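Uronate dehydrogenase (Agrobacterium tumefaciens, PDB 3RFX) catalyses the NAD-dependent oxidation of uronic acids such as galacturonate and glucuronate to aldaric acid lactones, using a Rossmann-fold domain to bind the cofactor. Local coordinates at residues E122-G125 and P126-A130; S217-F221 and L222-P226. The protein carries 1 engineered substitution. One frame throughout, in Å; residues are numbered along the deposited sequence.

Interaction 1 (E122-G125 and P126-A130)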
ATOM      1  N   GLU A 122      -3.625  13.353 -10.495  1.00 12.67           N
ATOM      2  CA  GLU A 122      -3.121  12.134  -9.866  1.00 12.77           C
ATOM      3  C   GLU A 122      -1.587  12.107  -9.845  1.00 13.38           C
ATOM      4  O   GLU A 122      -0.950  12.245 -10.883  1.00 12.43           O
ATOM      5  CB  GLU A 122      -3.666  10.904 -10.598  1.00 15.99           C
ATOM      6  CG  GLU A 122      -3.256   9.585  -9.943  1.00 20.21           C
ATOM      7  CD  GLU A 122      -3.946   8.375 -10.562  1.00 28.92           C
ATOM      8  OE1 GLU A 122      -4.821   8.555 -11.441  1.00 25.45           O
ATOM      9  OE2 GLU A 122      -3.609   7.241 -10.158  1.00 31.54           O
ATOM     10  N   ARG A 123      -1.001  11.945  -8.662  1.00 12.57           N
ATOM     11  CA  ARG A 123       0.461  11.859  -8.527  1.00 13.94           C
ATOM     12  C   ARG A 123       0.914  10.430  -8.823  1.00 12.99           C
ATOM     13  O   ARG A 123       0.316   9.482  -8.317  1.00 13.27           O
ATOM     14  CB  ARG A 123       0.882  12.278  -7.116  1.00 13.90           C
ATOM     15  CG  ARG A 123       2.383  12.213  -6.837  1.00 12.49           C
ATOM     16  CD  ARG A 123       2.714  12.865  -5.482  1.00 15.78           C
ATOM     17  NE  ARG A 123       4.144  12.803  -5.157  1.00 15.02           N
ATOM     18  CZ  ARG A 123       5.066  13.614  -5.671  1.00 20.48           C
ATOM     19  NH1 ARG A 123       4.721  14.551  -6.551  1.00 16.10           N
ATOM     20  NH2 ARG A 123       6.341  13.484  -5.314  1.00 22.41           N
ATOM     21  N   LEU A 124       1.955  10.276  -9.641  1.00 11.84           N
ATOM     22  CA  LEU A 124       2.349   8.961 -10.142  1.00 13.32           C
ATOM     23  C   LEU A 124       3.727   8.543  -9.652  1.00 15.09           C
ATOM     24  O   LEU A 124       4.687   9.299  -9.771  1.00 13.27           O
ATOM     25  CB  LEU A 124       2.364   8.938 -11.680  1.00 12.69           C
ATOM     26  CG  LEU A 124       1.119   9.401 -12.441  1.00 13.54           C
ATOM     27  CD1 LEU A 124       1.312   9.186 -13.958  1.00 12.95           C
ATOM     28  CD2 LEU A 124      -0.114   8.665 -11.944  1.00 14.05           C
ATOM     29  N   GLY A 125       3.821   7.326  -9.123  1.00 16.33           N
ATOM     30  CA  GLY A 125       5.113   6.711  -8.871  1.00 16.88           C
ATOM     31  C   GLY A 125       5.578   5.944 -10.101  1.00 14.13           C
ATOM     32  O   GLY A 125       4.832   5.795 -11.070  1.00 13.61           O
ATOM     33  N   PRO A 126       6.818   5.433 -10.069  1.00 15.73           N
ATOM     34  CA  PRO A 126       7.404   4.757 -11.235  1.00 16.09           C
ATOM     35  C   PRO A 126       6.752   3.419 -11.608  1.00 18.39           C
ATOM     36  O   PRO A 126       6.957   2.951 -12.729  1.00 19.69           O
ATOM     37  CB  PRO A 126       8.870   4.535 -10.816  1.00 17.31           C
ATOM     38  CG  PRO A 126       8.847   4.552  -9.312  1.00 20.29           C
ATOM     39  CD  PRO A 126       7.770   5.553  -8.950  1.00 13.80           C
ATOM     40  N   ASP A 127       5.984   2.816 -10.703  1.00 14.33           N
ATOM     41  CA  ASP A 127       5.402   1.504 -10.976  1.00 17.95           C
ATOM     42  C   ASP A 127       3.961   1.538 -11.493  1.00 19.30           C
ATOM     43  O   ASP A 127       3.332   0.488 -11.606  1.00 17.48           O
ATOM     44  CB  ASP A 127       5.453   0.623  -9.721  1.00 18.99           C
ATOM     45  CG  ASP A 127       6.866   0.174  -9.369  1.00 28.85           C
ATOM     46  OD1 ASP A 127       7.805   0.422 -10.159  1.00 24.87           O
ATOM     47  OD2 ASP A 127       7.027  -0.446  -8.294  1.00 31.05           O
ATOM     48  N   VAL A 128       3.424   2.717 -11.807  1.00 15.83           N
ATOM     49  CA  VAL A 128       2.027   2.765 -12.251  1.00 15.59           C
ATOM     50  C   VAL A 128       1.822   2.044 -13.583  1.00 12.92           C
ATOM     51  O   VAL A 128       2.711   2.014 -14.421  1.00 15.32           O
ATOM     52  CB  VAL A 128       1.468   4.206 -12.347  1.00 16.66           C
ATOM     53  CG1 VAL A 128       1.481   4.868 -10.978  1.00 21.69           C
ATOM     54  CG2 VAL A 128       2.245   5.032 -13.381  1.00 12.90           C
ATOM     55  N   PRO A 129       0.644   1.443 -13.771  1.00 13.76           N
ATOM     56  CA  PRO A 129       0.391   0.778 -15.057  1.00 17.10           C
ATOM     57  C   PRO A 129       0.413   1.796 -16.201  1.00 16.61           C
ATOM     58  O   PRO A 129      -0.021   2.943 -16.007  1.00 15.25           O
ATOM     59  CB  PRO A 129      -1.016   0.196 -14.878  1.00 18.20           C
ATOM     60  CG  PRO A 129      -1.180   0.047 -13.385  1.00 19.65           C
ATOM     61  CD  PRO A 129      -0.437   1.223 -12.797  1.00 18.29           C
ATOM     62  N   ALA A 130       0.921   1.394 -17.366  1.00 13.42           N
ATOM     63  CA  ALA A 130       0.951   2.293 -18.518  1.00 15.53           C
ATOM     64  C   ALA A 130      -0.463   2.679 -18.968  1.00 14.24           C
ATOM     65  O   ALA A 130      -1.383   1.865 -18.928  1.00 12.61           O
ATOM     66  CB  ALA A 130       1.708   1.655 -19.679  1.00 16.33           C
TER

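Interaction 2 (S217-F221 and L222-P226)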
ATOM      1  N   SER A 217      11.201   9.593  -5.895  1.00 12.61           N
ATOM      2  CA  SER A 217      11.879   9.342  -4.616  1.00 16.41           C
ATOM      3  C   SER A 217      12.613   7.994  -4.580  1.00 16.54           C
ATOM      4  O   SER A 217      13.622   7.853  -3.883  1.00 16.19           O
ATOM      5  CB  SER A 217      10.913   9.453  -3.433  1.00 18.75           C
ATOM      6  OG  SER A 217       9.922   8.448  -3.499  1.00 16.55           O
ATOM      7  N   HIS A 218      12.113   7.008  -5.322  1.00 15.03           N
ATOM      8  CA  HIS A 218      12.714   5.668  -5.288  1.00 18.51           C
ATOM      9  C   HIS A 218      14.052   5.603  -6.031  1.00 17.96           C
ATOM     10  O   HIS A 218      14.814   4.635  -5.896  1.00 17.89           O
ATOM     11  CB  HIS A 218      11.728   4.611  -5.799  1.00 19.78           C
ATOM     12  CG  HIS A 218      10.604   4.342  -4.848  1.00 28.55           C
ATOM     13  ND1 HIS A 218      10.591   3.259  -3.995  1.00 32.02           N
ATOM     14  CD2 HIS A 218       9.470   5.035  -4.589  1.00 32.02           C
ATOM     15  CE1 HIS A 218       9.490   3.286  -3.265  1.00 36.46           C
ATOM     16  NE2 HIS A 218       8.793   4.356  -3.605  1.00 35.55           N
ATOM     17  N   LEU A 219      14.335   6.655  -6.787  1.00 16.01           N
ATOM     18  CA  LEU A 219      15.585   6.797  -7.514  1.00 14.10           C
ATOM     19  C   LEU A 219      16.649   7.448  -6.625  1.00 16.31           C
ATOM     20  O   LEU A 219      17.734   7.787  -7.093  1.00 16.30           O
ATOM     21  CB  LEU A 219      15.345   7.667  -8.756  1.00 15.89           C
ATOM     22  CG  LEU A 219      16.382   7.665  -9.872  1.00 19.53           C
ATOM     23  CD1 LEU A 219      16.351   6.319 -10.600  1.00 19.69           C
ATOM     24  CD2 LEU A 219      16.100   8.802 -10.843  1.00 20.92           C
ATOM     25  N   GLY A 220      16.336   7.623  -5.344  1.00 12.89           N
ATOM     26  CA  GLY A 220      17.230   8.313  -4.431  1.00 14.85           C
ATOM     27  C   GLY A 220      18.672   7.833  -4.497  1.00 16.57           C
ATOM     28  O   GLY A 220      19.602   8.637  -4.423  1.00 14.24           O
ATOM     29  N   PHE A 221      18.863   6.527  -4.646  1.00 13.37           N
ATOM     30  CA  PHE A 221      20.223   5.957  -4.672  1.00 17.00           C
ATOM     31  C   PHE A 221      21.136   6.630  -5.719  1.00 18.25           C
ATOM     32  O   PHE A 221      22.361   6.635  -5.581  1.00 14.13           O
ATOM     33  CB  PHE A 221      20.162   4.441  -4.927  1.00 15.52           C
ATOM     34  CG  PHE A 221      19.887   4.079  -6.366  1.00 14.44           C
ATOM     35  CD1 PHE A 221      20.932   3.853  -7.248  1.00 17.05           C
ATOM     36  CD2 PHE A 221      18.587   3.962  -6.835  1.00 15.08           C
ATOM     37  CE1 PHE A 221      20.692   3.527  -8.571  1.00 16.80           C
ATOM     38  CE2 PHE A 221      18.336   3.635  -8.153  1.00 16.61           C
ATOM     39  CZ  PHE A 221      19.393   3.418  -9.029  1.00 17.06           C
ATOM     40  N   LEU A 222      20.541   7.199  -6.766  1.00 15.11           N
ATOM     41  CA  LEU A 222      21.319   7.768  -7.865  1.00 14.19           C
ATOM     42  C   LEU A 222      21.952   9.115  -7.495  1.00 15.29           C
ATOM     43  O   LEU A 222      22.945   9.538  -8.098  1.00 19.34           O
ATOM     44  CB  LEU A 222      20.436   7.914  -9.115  1.00 16.63           C
ATOM     45  CG  LEU A 222      21.133   8.222 -10.439  1.00 23.79           C
ATOM     46  CD1 LEU A 222      21.995   7.028 -10.861  1.00 23.02           C
ATOM     47  CD2 LEU A 222      20.117   8.574 -11.534  1.00 21.23           C
ATOM     48  N   GLY A 223      21.372   9.788  -6.510  1.00 13.53           N
ATOM     49  CA  GLY A 223      21.904  11.043  -6.013  1.00 14.04           C
ATOM     50  C   GLY A 223      21.664  12.222  -6.945  1.00 20.51           C
ATOM     51  O   GLY A 223      22.345  13.235  -6.849  1.00 20.39           O
ATOM     52  N   TRP A 224      20.696  12.088  -7.844  1.00 18.37           N
ATOM     53  CA  TRP A 224      20.347  13.173  -8.764  1.00 16.79           C
ATOM     54  C   TRP A 224      19.144  13.952  -8.261  1.00 18.09           C
ATOM     55  O   TRP A 224      18.060  13.390  -8.086  1.00 18.01           O
ATOM     56  CB  TRP A 224      20.064  12.634 -10.173  1.00 17.20           C
ATOM     57  CG  TRP A 224      19.495  13.680 -11.106  1.00 17.60           C
ATOM     58  CD1 TRP A 224      20.163  14.735 -11.667  1.00 18.06           C
ATOM     59  CD2 TRP A 224      18.137  13.775 -11.566  1.00 15.05           C
ATOM     60  NE1 TRP A 224      19.302  15.480 -12.448  1.00 17.12           N
ATOM     61  CE2 TRP A 224      18.057  14.908 -12.408  1.00 17.07           C
ATOM     62  CE3 TRP A 224      16.983  13.012 -11.347  1.00 16.20           C
ATOM     63  CZ2 TRP A 224      16.869  15.295 -13.030  1.00 16.72           C
ATOM     64  CZ3 TRP A 224      15.797  13.398 -11.969  1.00 17.19           C
ATOM     65  CH2 TRP A 224      15.756  14.529 -12.806  1.00 16.28           C
ATOM     66  N   LYS A 225      19.347  15.241  -8.019  1.00 18.74           N
ATOM     67  CA  LYS A 225      18.270  16.162  -7.639  1.00 20.52           C
ATOM     68  C   LYS A 225      18.221  17.310  -8.647  1.00 17.98           C
ATOM     69  O   LYS A 225      19.156  18.106  -8.725  1.00 17.75           O
ATOM     70  CB  LYS A 225      18.526  16.749  -6.249  1.00 22.35           C
ATOM     71  CG  LYS A 225      18.577  15.729  -5.115  1.00 26.79           C
ATOM     72  CD  LYS A 225      17.185  15.279  -4.681  1.00 30.21           C
ATOM     73  CE  LYS A 225      17.282  14.315  -3.503  1.00 35.35           C
ATOM     74  NZ  LYS A 225      15.996  14.149  -2.773  1.00 34.09           N
ATOM     75  N   PRO A 226      17.137  17.405  -9.425  1.00 16.90           N
ATOM     76  CA  PRO A 226      17.056  18.533 -10.366  1.00 16.40           C
ATOM     77  C   PRO A 226      17.021  19.871  -9.629  1.00 17.80           C
ATOM     78  O   PRO A 226      16.569  19.927  -8.487  1.00 15.79           O
ATOM     79  CB  PRO A 226      15.745  18.283 -11.120  1.00 17.51           C
ATOM     80  CG  PRO A 226      14.968  17.329 -10.274  1.00 17.71           C
ATOM     81  CD  PRO A 226      15.960  16.522  -9.485  1.00 18.13           C
TER
HETATM   82  O   HOH W   1      18.241  10.496  -7.604  1.00 17.64           O

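Interaction 1 (E122-G125 and P126-A130)
Val128 closes back on Gly125, and the two residues form the ends of a type I beta turn with Pro126 and Asp127 at its corners. The backbone bond across the turn is weak: Val128 N lies 3.5 Å from Gly125 O, although the N-H points almost straight at the oxygen (163°). Side-chain carbon completes the contact. With chi1 at -62°, CG1 and CG2 of Val128 both flank its own nitrogen, so the methyls reach the same carbonyl as the N-H: CG1 is 3.5 Å from Gly125 O and CG2 3.6 Å. Toward Leu124, which precedes the turn, Val128 CG1 meets Leu124 CB at 4.2 Å, a modest apolar touch. Asp127 N is also close to Gly125 O, at 3.2 Å, but its angle is too poor for a bond.

In the next shell, Leu124 has backbone hydrogen bonds with Trp213 and Asp215, and its side chain packs on Trp204; Pro126 rests on Val202 and Trp204 of the edge strand 202-205 of this chain's sheet. Tyr118, from the same loop, touches Leu124 and Val128 and hydrogen-bonds Pro129 O. Asp127 packs on Pro129 of a second subunit.

This reversal lies in the loop between strand 105-111 and helix 135-154. Its own backbone bond is long and its apolar contact slight. The Pro126 ring restricts phi to -68°, which suits the first corner of a type I turn and so helps set its shape, while its position probably depends on the anchoring of Leu124, on Tyr118 and on strand 202-205.

Interaction 2 (S217-F221 and L222-P226)
Leu219 and Leu222 lie side by side and point the same way, one turn of a 3-10 segment apart. In each, CG is anti to the backbone nitrogen (chi1 -164° in Leu219), which brings the two branches together as CD2 to CD2 at 4.1 Å. Leu219 CD2 also reaches Trp224 CE3 at 4.3 Å, approaching the indole obliquely. The Phe221 ring stands beside Leu222: chi1 of 77° sets its CG between the backbone nitrogen and the carbonyl carbon, so that Leu222 N sits over one face, 3.2 Å from Phe221 CG, a closeness partly imposed by the chain linkage. Phe221 CE1 comes 4.4 Å from Leu222 CD1, while His218 O lies in the ring plane at its edge.

Backbone hydrogen bonds of the i+3 to i (3-10) type set this spacing. Leu222 N donates to Leu219 O at 2.9 Å, and Gly223 N to Gly220 O at 3.0 Å, the latter from 47° out of the carbonyl plane. Gly223 then takes a positive phi, turning the chain into the extended run of Trp224. A water spans the bend, accepting from Trp224 N at 2.9 Å; 2.8 Å from Leu219 O, it probably donates there, though other acceptors compete for its protons.

Leu222 and Trp224 face helix 182-194, both packing on Ala191, while Leu219, which touches both, packs on Pro201. Trp224 NE1 bonds Ser187 OG, and Phe221 packs on Gln120 of a fourth subunit.

Polar backbone is thus paired beside the apolar cluster: Leu219 O and Gly220 O receive amides, Arg194 NH2 donates to Leu222 O and weakly to Gly223 O, and Trp224 N has the water.

Overall arrangement
Interaction 1 is a surface contact and interaction 2 a buried one, though their centres are equally far, about 17 Å, from the centre of the chain. Both are local contacts in loops, a beta turn after strand 105-111 and a 3-10 turn after strand 202-205. Their nearest atoms are about 5 Å apart, without touching, yet Asp215 serves both: it bonds the backbone of Leu124 and, through OD1, Ser217 N. Chemically, 122-130 relies on one weak backbone bond and outside anchors, whereas 217-226 combines two ordinary-length i+3 bonds with apolar side chains, of which Leu222 and Trp224 meet helix 182-194. The regions also meet between subunits, where Arg123 packs on His218 of a third subunit.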